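Local coordinates for protein copper chaperone CopZ (Staphylococcus aureus, PDB 6FF2) that sequesters and transports copper(I) inside the cell and delivers it to the copper-exporting P-type ATPase CopA, at residues S18-E21 with S22-N26; S49-V53 with S54-D58; G10-C13 with G14-S18. All blocks are in the same frame, centred on the assembly; numbering follows the deposited sequence.

Contact 1. Residues S18-E21 with S22-N26; sequences SAVE and SALNN. With MG (magnesium ion), chain E.
The carboxamide of N25 reaches back along the helix to the E21 carbonyl: ND2 lies 3.0 Å from E21 O, a weak bond at an N-H...O angle of 122°. At the other end of the same flat group, water 2, a ligand of the magnesium ion, lies 2.6 Å from N25 OD1 and probably donates a hydrogen bond to it. N25 O is itself 2.0 Å from the magnesium, so N25 coordinates the ion through its backbone and probably also meets its water shell through OD1. E21 O is gripped twice, since N25 N also donates to it at 2.9 Å. The carboxylate of E21 leads elsewhere, to K17 and the backbone N of V35. The N25 N to E21 O bond is one of the i to i+4 backbone bonds of helix 14-25, the first helix of the βαββαβ ferredoxin-like fold of heavy-metal-associated domains. On its sheet-facing side V20 and L24 lie side by side: V20 CG1, anti to the backbone N (chi1 167°), meets L24 CD1 at 3.8 Å, and the pair packs on V35 and A33 of strand 30-36. Toward solvent, water 1 donates to S18 O at 2.8 Å and also hydrogen-bonds S22 OG.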
# COMPACT_ATOMS: atom_id res chain seq x y z
N SER A 18 -0.67 6.02 -4.16
CA SER A 18 -1.44 6.97 -3.44
C SER A 18 -0.59 7.69 -2.40
O SER A 18 -0.69 8.92 -2.23
CB SER A 18 -2.62 6.26 -2.80
OG SER A 18 -3.33 7.19 -2.08
N ALA A 19 0.24 6.94 -1.70
CA ALA A 19 1.06 7.50 -0.66
C ALA A 19 2.09 8.52 -1.21
O ALA A 19 2.37 9.53 -0.55
CB ALA A 19 1.79 6.40 0.12
N VAL A 20 2.72 8.15 -2.32
CA VAL A 20 3.74 9.02 -2.96
C VAL A 20 3.03 10.28 -3.46
O VAL A 20 3.51 11.41 -3.19
CB VAL A 20 4.49 8.23 -4.01
CG1 VAL A 20 5.32 9.16 -4.91
CG2 VAL A 20 5.43 7.22 -3.34
N GLU A 21 1.93 10.12 -4.16
CA GLU A 21 1.24 11.33 -4.69
C GLU A 21 0.77 12.25 -3.53
O GLU A 21 0.89 13.46 -3.62
CB GLU A 21 0.09 10.95 -5.63
CG GLU A 21 0.58 10.33 -6.92
CD GLU A 21 -0.48 9.92 -7.90
OE1 GLU A 21 -1.69 10.14 -7.63
OE2 GLU A 21 -0.08 9.33 -8.92
N SER A 22 0.24 11.69 -2.44
CA SER A 22 -0.17 12.52 -1.33
C SER A 22 0.96 13.25 -0.68
O SER A 22 0.83 14.42 -0.36
CB SER A 22 -0.89 11.72 -0.25
OG SER A 22 -2.14 11.43 -0.78
N ALA A 23 2.08 12.58 -0.48
CA ALA A 23 3.23 13.21 0.17
C ALA A 23 3.75 14.38 -0.67
O ALA A 23 4.05 15.43 -0.15
CB ALA A 23 4.34 12.19 0.36
N LEU A 24 3.78 14.17 -1.97
CA LEU A 24 4.24 15.24 -2.87
C LEU A 24 3.28 16.40 -2.92
O LEU A 24 3.71 17.52 -2.88
CB LEU A 24 4.54 14.68 -4.26
CG LEU A 24 5.77 13.74 -4.35
CD1 LEU A 24 5.79 12.91 -5.64
CD2 LEU A 24 7.06 14.58 -4.22
N ASN A 25 1.98 16.12 -3.05
CA ASN A 25 0.98 17.19 -3.06
C ASN A 25 0.84 17.97 -1.77
O ASN A 25 0.29 19.09 -1.77
CB ASN A 25 -0.36 16.63 -3.53
CG ASN A 25 -0.42 16.45 -5.01
OD1 ASN A 25 -0.22 17.40 -5.76
ND2 ASN A 25 -0.75 15.24 -5.46
N ASN A 26 1.31 17.44 -0.66
CA ASN A 26 1.37 18.18 0.60
C ASN A 26 2.36 19.30 0.60
O ASN A 26 2.28 20.13 1.47
CB ASN A 26 1.76 17.25 1.76
CG ASN A 26 1.53 17.91 3.10
OD1 ASN A 26 0.40 18.34 3.40
ND2 ASN A 26 2.60 18.06 3.89
MG MG E . -1.02 20.43 -2.58
O HOH W 1 -2.89 10.34 -3.27
O HOH W 2 -0.65 19.82 -4.77
O HOH W 3 -1.77 22.02 -3.45
O HOH W 4 0.69 21.66 -2.66
O HOH W 5 -2.56 19.10 -2.71

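Contact 2. Residues S49-V53 with S54-D58; sequences SKVAV and SQMKD
The extended side chain of Q55 runs back along the loop that leads into its helix, and Q55 OE1 accepts the A52 backbone N-H at 2.9 Å in a nearly straight bond (178°), the donor A52 N standing above the carbonyl plane. On the packed side, the V51 side chain slants across that of Q55, with V51 CG2 3.7 Å from Q55 OE1. The other branch, V51 CG1, is held between backbone N and carbonyl carbon (chi1 59°), which directs it to M56, where CE lies 4.2 Å away. V53 CG2 lies 4.3 Å from M56 CE, and this apolar group closes on Y46 of strand 41-46. The outer side is looser and wet. Water 6 donates to both K50 O and Q55 OE1, the latter at 2.7 Å; water 7 donates to K50 O and accepts from Q55 NE2. Q55 N returns only a weak bond to A52 O, whereas K57 N reaches V53 O at 3.0 Å, the first regular helical turn. With A52 as N-cap, Q55 at N3 supplies one half of a capping box, an alanine having no side-chain acceptor for the reciprocal bond, and V51 with M56 forms the accompanying hydrophobic staple at the start of helix 53-62.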
# COMPACT_ATOMS: atom_id res chain seq x y z
N SER A 49 10.00 28.34 -8.31
CA SER A 49 10.40 29.41 -7.40
C SER A 49 10.09 29.05 -5.98
O SER A 49 10.66 29.63 -5.03
CB SER A 49 9.72 30.72 -7.73
OG SER A 49 10.33 31.25 -8.86
N LYS A 50 9.21 28.04 -5.76
CA LYS A 50 8.71 27.74 -4.41
C LYS A 50 9.23 26.44 -3.85
O LYS A 50 9.47 26.34 -2.66
CB LYS A 50 7.22 27.66 -4.42
CG LYS A 50 6.61 29.00 -4.55
CD LYS A 50 5.10 28.93 -4.53
CE LYS A 50 4.52 28.31 -3.26
NZ LYS A 50 3.04 28.43 -3.39
N VAL A 51 9.46 25.47 -4.72
CA VAL A 51 9.83 24.12 -4.24
C VAL A 51 11.04 23.62 -4.97
O VAL A 51 11.19 23.83 -6.17
CB VAL A 51 8.61 23.17 -4.23
CG1 VAL A 51 8.02 23.01 -5.53
CG2 VAL A 51 9.03 21.80 -3.71
N ALA A 52 11.96 23.00 -4.20
CA ALA A 52 13.11 22.37 -4.74
C ALA A 52 12.93 20.85 -4.95
O ALA A 52 12.19 20.23 -4.19
CB ALA A 52 14.30 22.57 -3.78
N VAL A 53 13.68 20.28 -5.90
CA VAL A 53 13.59 18.87 -6.11
C VAL A 53 14.03 18.10 -4.83
O VAL A 53 13.51 17.04 -4.54
CB VAL A 53 14.38 18.47 -7.35
CG1 VAL A 53 14.47 16.96 -7.47
CG2 VAL A 53 13.65 19.05 -8.57
N SER A 54 14.98 18.66 -4.08
CA SER A 54 15.40 18.03 -2.82
C SER A 54 14.22 17.76 -1.87
O SER A 54 14.19 16.73 -1.18
CB SER A 54 16.48 18.94 -2.22
OG SER A 54 15.96 20.24 -1.87
N GLN A 55 13.25 18.66 -1.79
CA GLN A 55 12.08 18.50 -0.96
C GLN A 55 11.22 17.32 -1.49
O GLN A 55 10.62 16.58 -0.71
CB GLN A 55 11.27 19.78 -0.92
CG GLN A 55 11.93 20.96 -0.21
CD GLN A 55 11.13 22.21 -0.46
OE1 GLN A 55 11.53 23.01 -1.34
NE2 GLN A 55 9.99 22.36 0.21
N MET A 56 11.11 17.17 -2.80
CA MET A 56 10.36 16.06 -3.37
C MET A 56 11.01 14.72 -3.05
O MET A 56 10.32 13.76 -2.68
CB MET A 56 10.26 16.24 -4.89
CG MET A 56 9.61 17.56 -5.35
SD MET A 56 9.80 17.70 -7.13
CE MET A 56 9.56 19.50 -7.32
N LYS A 57 12.32 14.64 -3.26
CA LYS A 57 13.06 13.42 -2.95
C LYS A 57 12.88 13.07 -1.50
O LYS A 57 12.71 11.88 -1.17
CB LYS A 57 14.54 13.57 -3.32
CG LYS A 57 14.76 13.65 -4.81
CD LYS A 57 16.22 13.86 -5.17
CE LYS A 57 16.37 13.82 -6.65
NZ LYS A 57 17.69 13.36 -7.09
N ASP A 58 13.00 14.06 -0.61
CA ASP A 58 12.86 13.73 0.82
C ASP A 58 11.49 13.21 1.14
O ASP A 58 11.35 12.29 1.96
CB ASP A 58 13.14 14.96 1.68
CG ASP A 58 14.58 15.26 1.82
OD1 ASP A 58 15.46 14.48 1.35
OD2 ASP A 58 14.84 16.37 2.38
O HOH W 6 12.06 25.64 -1.54
O HOH W 7 7.89 24.42 -0.65

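Contact 3. Residues G10-C13 with G14-S18; sequences GMSC and GHCKS. With CU1 (copper (I) ion), chain C; CU1 (copper (I) ion), chain D; CU1 (copper (I) ion), chain F; CU1 (copper (I) ion), chain G.
C13 and C16 supply two of the three ligands of the chain C copper(I), each SG 2.2 Å from it; the third comes from the second subunit. The side chain of C13 shows how the site is built. Its CB sits beside G14 N and 3.3 Å from the same copper, at non-bonding range. Beyond CB, the sulfur lies between backbone N and carbonyl carbon (chi1 73°), a turn that carries SG out over the helix start. There C13 SG binds two further ions, the chain D copper at 2.3 Å and the chain G copper at 2.5 Å. The chain D ion is shared with H15, whose ND1 approaches to 2.0 Å; C13 SG thus lies at the edge of the imidazole, near its plane, and C16 of the second subunit completes this ion's shell. C16 SG also binds the chain F copper, and it accepts the S12 backbone N-H at 3.3 Å along a nearly straight line (168°). Behind the sulfurs, M11 CB packs on C16 CB, and C13, the N-cap of helix 14-25, receives K17 N at its carbonyl. M11, C13 and C16 define the MxCxxC motif of heavy-metal-associated domains. Sulfurs bridging several soft copper(I) ions are most simply read as thiolates; the helix start probably favours both, and the S12 N-H that of C16, while bridging across subunits gives the dimer a shared copper cluster.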
# COMPACT_ATOMS: atom_id res chain seq x y z
N GLY A 10 10.66 0.74 -5.46
CA GLY A 10 9.93 0.21 -4.29
C GLY A 10 8.42 0.39 -4.38
O GLY A 10 7.70 -0.12 -3.53
N MET A 11 7.91 1.12 -5.38
CA MET A 11 6.46 1.36 -5.46
C MET A 11 5.85 0.14 -6.12
O MET A 11 6.10 -0.12 -7.29
CB MET A 11 6.12 2.64 -6.22
CG MET A 11 6.77 3.86 -5.63
SD MET A 11 6.29 5.34 -6.54
CE MET A 11 6.92 4.96 -8.17
N SER A 12 5.04 -0.63 -5.38
CA SER A 12 4.59 -1.93 -5.93
C SER A 12 3.15 -2.03 -6.25
O SER A 12 2.77 -3.03 -6.81
CB SER A 12 4.93 -3.06 -4.95
OG SER A 12 4.33 -2.80 -3.71
N CYS A 13 2.34 -1.08 -5.84
CA CYS A 13 0.88 -1.20 -5.96
C CYS A 13 0.21 0.15 -5.84
O CYS A 13 0.85 1.17 -5.60
CB CYS A 13 0.28 -2.11 -4.84
SG CYS A 13 0.26 -1.38 -3.19
N GLY A 14 -1.11 0.17 -6.05
CA GLY A 14 -1.91 1.38 -5.91
C GLY A 14 -1.83 2.10 -4.58
O GLY A 14 -1.94 3.31 -4.54
N HIS A 15 -1.57 1.38 -3.47
CA HIS A 15 -1.36 2.03 -2.17
C HIS A 15 -0.06 2.87 -2.15
O HIS A 15 -0.04 3.97 -1.57
CB HIS A 15 -1.24 1.00 -1.06
CG HIS A 15 -2.49 0.26 -0.76
ND1 HIS A 15 -2.57 -1.10 -0.86
CD2 HIS A 15 -3.69 0.69 -0.29
CE1 HIS A 15 -3.79 -1.49 -0.51
NE2 HIS A 15 -4.48 -0.43 -0.13
N CYS A 16 0.98 2.34 -2.80
CA CYS A 16 2.28 3.02 -2.90
C CYS A 16 2.09 4.31 -3.73
O CYS A 16 2.52 5.41 -3.32
CB CYS A 16 3.34 2.16 -3.57
SG CYS A 16 3.82 0.71 -2.60
N LYS A 17 1.40 4.17 -4.84
CA LYS A 17 1.07 5.31 -5.70
C LYS A 17 0.35 6.38 -4.90
O LYS A 17 0.69 7.59 -4.97
CB LYS A 17 0.30 4.86 -6.91
CG LYS A 17 -0.42 5.95 -7.70
CD LYS A 17 -0.86 5.33 -9.01
CE LYS A 17 -1.76 6.23 -9.82
NZ LYS A 17 -1.01 7.30 -10.49
N SER A 18 -0.67 6.02 -4.16
CA SER A 18 -1.44 6.97 -3.44
C SER A 18 -0.59 7.69 -2.40
O SER A 18 -0.69 8.92 -2.23
CB SER A 18 -2.62 6.26 -2.80
OG SER A 18 -3.33 7.19 -2.08
CU CU1 C . 2.29 -0.88 -2.51
CU CU1 D . -1.34 -2.36 -1.85
CU CU1 F . 3.06 0.30 -0.31
CU CU1 G . 1.11 -3.01 -1.44

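How the contacts relate
Contacts 1 and 3 occupy successive parts of helix 14-25 and share S18; their centres are 11 Å apart. V20 CG2 touches M11 SD at 3.8 Å, and the K17-E21 salt bridge spans from one to the other. The copper cluster sits at the N-terminal end of this helix, the nearest copper about 6 Å from the A19 side chain, while the magnesium ion lies at its C-terminal end. Contact 2 opens the second helix, 13 Å from contact 1 between centres, and the two helices meet where L24 CD2 lies 3.7 Å from M56 CB. Contact 2 is remote from copper: its centre is 21 Å from that of contact 3, across the chain's centre, with nearest atoms about 10 Å apart.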